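Local coordinates for protein 1-deoxy-D-xylulose 5-phosphate reductoisomerase (Zymomonas mobilis, PDB 1R0K) that catalyses the NADPH-dependent rearrangement and reduction of 1-deoxy-D-xylulose 5-phosphate to 2-C-methyl-D-erythritol 4-phosphate in isoprenoid biosynthesis, at residues 213-226 against 304-316. Numbering follows the deposited sequence.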
loop_
_atom_site.group_PDB
_atom_site.type_symbol
_atom_site.label_atom_id
_atom_site.label_comp_id
_atom_site.label_asym_id
_atom_site.label_seq_id
_atom_site.Cartn_x
_atom_site.Cartn_y
_atom_site.Cartn_z
ATOM N N ALA B 213 4.288 -20.402 17.967
ATOM C CA ALA B 213 5.034 -20.224 19.205
ATOM C C ALA B 213 6.546 -20.217 18.992
ATOM O O ALA B 213 7.262 -19.458 19.637
ATOM C CB ALA B 213 4.646 -21.317 20.200
ATOM N N THR B 214 7.032 -21.056 18.083
ATOM C CA THR B 214 8.466 -21.133 17.812
ATOM C C THR B 214 8.864 -20.171 16.698
ATOM O O THR B 214 10.049 -19.927 16.467
ATOM C CB THR B 214 8.868 -22.540 17.360
ATOM O OG1 THR B 214 8.244 -22.820 16.104
ATOM C CG2 THR B 214 8.432 -23.586 18.384
ATOM N N MET B 215 7.854 -19.631 16.018
ATOM C CA MET B 215 8.038 -18.723 14.900
ATOM C C MET B 215 8.522 -19.469 13.660
ATOM O O MET B 215 9.040 -18.868 12.721
ATOM C CB MET B 215 8.994 -17.574 15.255
ATOM C CG MET B 215 8.359 -16.514 16.151
ATOM S SD MET B 215 9.230 -14.926 16.109
ATOM C CE MET B 215 8.530 -14.179 14.631
ATOM N N MET B 216 8.339 -20.787 13.659
ATOM C CA MET B 216 8.716 -21.601 12.512
ATOM C C MET B 216 7.776 -21.208 11.372
ATOM O O MET B 216 8.158 -21.217 10.199
ATOM C CB MET B 216 8.542 -23.085 12.834
ATOM C CG MET B 216 8.928 -24.024 11.702
ATOM S SD MET B 216 10.669 -23.892 11.227
ATOM C CE MET B 216 11.454 -24.668 12.621
ATOM N N ASN B 217 6.543 -20.855 11.726
ATOM C CA ASN B 217 5.561 -20.453 10.724
ATOM C C ASN B 217 6.112 -19.269 9.944
ATOM O O ASN B 217 5.946 -19.203 8.730
ATOM C CB ASN B 217 4.212 -20.102 11.380
ATOM C CG ASN B 217 4.249 -18.793 12.169
ATOM O OD1 ASN B 217 5.180 -18.530 12.929
ATOM N ND2 ASN B 217 3.215 -17.977 11.998
ATOM N N LYS B 218 6.785 -18.349 10.635
ATOM C CA LYS B 218 7.370 -17.182 9.975
ATOM C C LYS B 218 8.545 -17.570 9.098
ATOM O O LYS B 218 8.752 -16.982 8.036
ATOM C CB LYS B 218 7.844 -16.138 10.990
ATOM C CG LYS B 218 6.761 -15.206 11.462
ATOM C CD LYS B 218 6.120 -14.465 10.296
ATOM C CE LYS B 218 4.691 -14.118 10.654
ATOM N NZ LYS B 218 3.967 -13.414 9.582
ATOM N N GLY B 219 9.326 -18.546 9.557
ATOM C CA GLY B 219 10.467 -18.995 8.780
ATOM C C GLY B 219 9.993 -19.613 7.478
ATOM O O GLY B 219 10.584 -19.394 6.422
ATOM N N LEU B 220 8.911 -20.386 7.553
ATOM C CA LEU B 220 8.359 -21.031 6.368
ATOM C C LEU B 220 7.773 -19.983 5.430
ATOM O O LEU B 220 7.866 -20.102 4.208
ATOM C CB LEU B 220 7.291 -22.048 6.774
ATOM C CG LEU B 220 7.806 -23.130 7.730
ATOM C CD1 LEU B 220 6.664 -24.029 8.157
ATOM C CD2 LEU B 220 8.896 -23.937 7.048
ATOM N N GLU B 221 7.168 -18.953 6.009
ATOM C CA GLU B 221 6.596 -17.875 5.218
ATOM C C GLU B 221 7.697 -17.154 4.448
ATOM O O GLU B 221 7.502 -16.738 3.311
ATOM C CB GLU B 221 5.856 -16.892 6.128
ATOM C CG GLU B 221 4.477 -17.379 6.522
ATOM C CD GLU B 221 3.827 -16.506 7.573
ATOM O OE1 GLU B 221 4.090 -15.290 7.578
ATOM O OE2 GLU B 221 3.038 -17.040 8.382
ATOM N N LEU B 222 8.858 -17.010 5.073
ATOM C CA LEU B 222 9.985 -16.350 4.433
ATOM C C LEU B 222 10.433 -17.164 3.227
ATOM O O LEU B 222 10.738 -16.617 2.165
ATOM C CB LEU B 222 11.147 -16.226 5.416
ATOM C CG LEU B 222 12.454 -15.690 4.844
ATOM C CD1 LEU B 222 12.252 -14.284 4.298
ATOM C CD2 LEU B 222 13.514 -15.694 5.937
ATOM N N ILE B 223 10.477 -18.478 3.403
ATOM C CA ILE B 223 10.895 -19.359 2.329
ATOM C C ILE B 223 9.919 -19.236 1.170
ATOM O O ILE B 223 10.328 -19.072 0.026
ATOM C CB ILE B 223 10.973 -20.819 2.816
ATOM C CG1 ILE B 223 12.117 -20.954 3.824
ATOM C CG2 ILE B 223 11.187 -21.761 1.636
ATOM C CD1 ILE B 223 12.216 -22.316 4.466
ATOM N N GLU B 224 8.628 -19.292 1.475
ATOM C CA GLU B 224 7.603 -19.170 0.445
ATOM C C GLU B 224 7.709 -17.837 -0.280
ATOM O O GLU B 224 7.597 -17.780 -1.507
ATOM C CB GLU B 224 6.213 -19.267 1.061
ATOM C CG GLU B 224 5.880 -20.592 1.694
ATOM C CD GLU B 224 4.503 -20.569 2.329
ATOM O OE1 GLU B 224 4.394 -20.124 3.496
ATOM O OE2 GLU B 224 3.533 -20.974 1.649
ATOM N N ALA B 225 7.909 -16.765 0.487
ATOM C CA ALA B 225 8.020 -15.425 -0.083
ATOM C C ALA B 225 9.205 -15.336 -1.032
ATOM O O ALA B 225 9.138 -14.690 -2.081
ATOM C CB ALA B 225 8.169 -14.396 1.030
ATOM N N PHE B 226 10.298 -15.987 -0.656
ATOM C CA PHE B 226 11.501 -15.971 -1.474
ATOM C C PHE B 226 11.230 -16.522 -2.875
ATOM O O PHE B 226 11.704 -15.968 -3.866
ATOM C CB PHE B 226 12.599 -16.789 -0.792
ATOM C CG PHE B 226 13.856 -16.924 -1.610
ATOM C CD1 PHE B 226 14.695 -15.830 -1.818
ATOM C CD2 PHE B 226 14.186 -18.136 -2.211
ATOM C CE1 PHE B 226 15.836 -15.941 -2.609
ATOM C CE2 PHE B 226 15.320 -18.257 -3.005
ATOM C CZ PHE B 226 16.138 -17.157 -3.202
ATOM N N ARG B 304 16.281 -15.683 20.498
ATOM C CA ARG B 304 15.193 -16.385 21.164
ATOM C C ARG B 304 14.359 -17.265 20.232
ATOM O O ARG B 304 13.690 -18.194 20.682
ATOM C CB ARG B 304 14.312 -15.372 21.896
ATOM C CG ARG B 304 14.984 -14.814 23.154
ATOM C CD ARG B 304 14.314 -13.549 23.667
ATOM N NE ARG B 304 12.886 -13.731 23.868
ATOM C CZ ARG B 304 11.949 -13.035 23.235
ATOM N NH1 ARG B 304 12.289 -12.105 22.352
ATOM N NH2 ARG B 304 10.669 -13.273 23.486
ATOM N N PHE B 305 14.408 -16.984 18.934
ATOM C CA PHE B 305 13.654 -17.777 17.971
ATOM C C PHE B 305 14.570 -18.256 16.843
ATOM O O PHE B 305 14.485 -17.785 15.711
ATOM C CB PHE B 305 12.474 -16.954 17.433
ATOM C CG PHE B 305 11.552 -16.463 18.516
ATOM C CD1 PHE B 305 11.736 -15.208 19.093
ATOM C CD2 PHE B 305 10.546 -17.287 19.011
ATOM C CE1 PHE B 305 10.931 -14.781 20.155
ATOM C CE2 PHE B 305 9.732 -16.870 20.076
ATOM C CZ PHE B 305 9.927 -15.613 20.648
ATOM N N PRO B 306 15.460 -19.218 17.149
ATOM C CA PRO B 306 16.409 -19.774 16.176
ATOM C C PRO B 306 15.788 -20.349 14.905
ATOM O O PRO B 306 16.475 -20.524 13.897
ATOM C CB PRO B 306 17.175 -20.821 16.993
ATOM C CG PRO B 306 16.191 -21.228 18.056
ATOM C CD PRO B 306 15.571 -19.910 18.447
ATOM N N ALA B 307 14.492 -20.638 14.946
ATOM C CA ALA B 307 13.821 -21.168 13.763
ATOM C C ALA B 307 13.949 -20.164 12.618
ATOM O O ALA B 307 13.992 -20.547 11.449
ATOM C CB ALA B 307 12.344 -21.437 14.065
ATOM N N LEU B 308 14.009 -18.879 12.958
ATOM C CA LEU B 308 14.130 -17.843 11.940
ATOM C C LEU B 308 15.475 -17.973 11.239
ATOM O O LEU B 308 15.565 -17.832 10.020
ATOM C CB LEU B 308 13.980 -16.443 12.558
ATOM C CG LEU B 308 12.598 -16.112 13.138
ATOM C CD1 LEU B 308 12.590 -14.678 13.666
ATOM C CD2 LEU B 308 11.525 -16.291 12.060
ATOM N N THR B 309 16.518 -18.255 12.011
ATOM C CA THR B 309 17.849 -18.417 11.437
ATOM C C THR B 309 17.923 -19.675 10.578
ATOM O O THR B 309 18.525 -19.670 9.501
ATOM C CB THR B 309 18.915 -18.503 12.534
ATOM O OG1 THR B 309 18.899 -17.294 13.303
ATOM C CG2 THR B 309 20.300 -18.694 11.919
ATOM N N LEU B 310 17.308 -20.753 11.057
ATOM C CA LEU B 310 17.300 -22.010 10.322
ATOM C C LEU B 310 16.667 -21.806 8.948
ATOM O O LEU B 310 17.181 -22.292 7.938
ATOM C CB LEU B 310 16.532 -23.083 11.104
ATOM C CG LEU B 310 17.181 -23.535 12.418
ATOM C CD1 LEU B 310 16.365 -24.661 13.037
ATOM C CD2 LEU B 310 18.615 -23.999 12.148
ATOM N N ALA B 311 15.553 -21.083 8.912
ATOM C CA ALA B 311 14.868 -20.816 7.652
ATOM C C ALA B 311 15.805 -20.051 6.722
ATOM O O ALA B 311 15.937 -20.392 5.544
ATOM C CB ALA B 311 13.598 -20.005 7.904
ATOM N N MET B 312 16.456 -19.021 7.262
ATOM C CA MET B 312 17.396 -18.202 6.496
ATOM C C MET B 312 18.522 -19.042 5.900
ATOM O O MET B 312 18.824 -18.935 4.710
ATOM C CB MET B 312 18.017 -17.115 7.388
ATOM C CG MET B 312 17.127 -15.923 7.653
ATOM S SD MET B 312 16.986 -14.841 6.210
ATOM C CE MET B 312 15.992 -13.486 6.901
ATOM N N GLU B 313 19.150 -19.866 6.734
ATOM C CA GLU B 313 20.254 -20.707 6.279
ATOM C C GLU B 313 19.782 -21.725 5.245
ATOM O O GLU B 313 20.475 -21.999 4.266
ATOM C CB GLU B 313 20.902 -21.416 7.473
ATOM C CG GLU B 313 21.391 -20.453 8.544
ATOM C CD GLU B 313 22.076 -21.149 9.704
ATOM O OE1 GLU B 313 21.582 -22.210 10.142
ATOM O OE2 GLU B 313 23.106 -20.629 10.187
ATOM N N SER B 314 18.593 -22.275 5.456
ATOM C CA SER B 314 18.053 -23.246 4.516
ATOM C C SER B 314 17.868 -22.603 3.137
ATOM O O SER B 314 18.217 -23.202 2.117
ATOM C CB SER B 314 16.721 -23.800 5.030
ATOM O OG SER B 314 16.913 -24.564 6.213
ATOM N N ILE B 315 17.328 -21.385 3.102
ATOM C CA ILE B 315 17.119 -20.687 1.832
ATOM C C ILE B 315 18.460 -20.399 1.164
ATOM O O ILE B 315 18.633 -20.647 -0.030
ATOM C CB ILE B 315 16.384 -19.339 2.026
ATOM C CG1 ILE B 315 14.979 -19.582 2.567
ATOM C CG2 ILE B 315 16.314 -18.585 0.702
ATOM C CD1 ILE B 315 14.219 -18.308 2.866
ATOM N N LYS B 316 19.401 -19.867 1.941
ATOM C CA LYS B 316 20.728 -19.547 1.429
ATOM C C LYS B 316 21.344 -20.766 0.768
ATOM O O LYS B 316 21.875 -20.681 -0.338
ATOM C CB LYS B 316 21.642 -19.072 2.559
ATOM C CG LYS B 316 21.238 -17.747 3.165
ATOM C CD LYS B 316 22.225 -17.308 4.237
ATOM C CE LYS B 316 21.855 -15.945 4.800
ATOM N NZ LYS B 316 22.814 -15.488 5.844
HETATM O O HOH W 1 12.697 -20.997 17.177
#
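M215 lays its sulfur over one face of the F305 ring, SD 4.0 Å from the ring centroid, a Met-aromatic contact. F305 turns its ring edge to the carbonyl oxygens of A213 and T214. Replacing F305 by alanine removes the ring, which would probably leave the M215 sulfur without its aromatic partner and open a gap beside these carbonyls. Apolar packing continues along helices 216-226 and 307-316, which run nearly parallel (21°) with axes 8.1 Å apart. At G219 the backbones come closest: A311 CB presses tightly on G219 CA at 3.4 Å, the glycine bringing no side chain between the helices. I315 splits its branches: CG1 packs tightly on I223 CG1 (3.4 Å), while CG2, anti to the backbone N, sits over the F226 face, a CH-pi contact 3.7 Å from the centroid. L222 CD2 meets the M312 methyl, CE, at 3.5 Å. Polar linkage is indirect: one water donates to T214 O and accepts from A307 N. K218 touches L308 with its CB, but its NZ leads away to salt-bridge E221 and E152, all three predicted substrate ligands, and hydrogen-bonds T174 O. Apolar fit and one water thus join a helix carrying predicted active-site residues to helix 307-317.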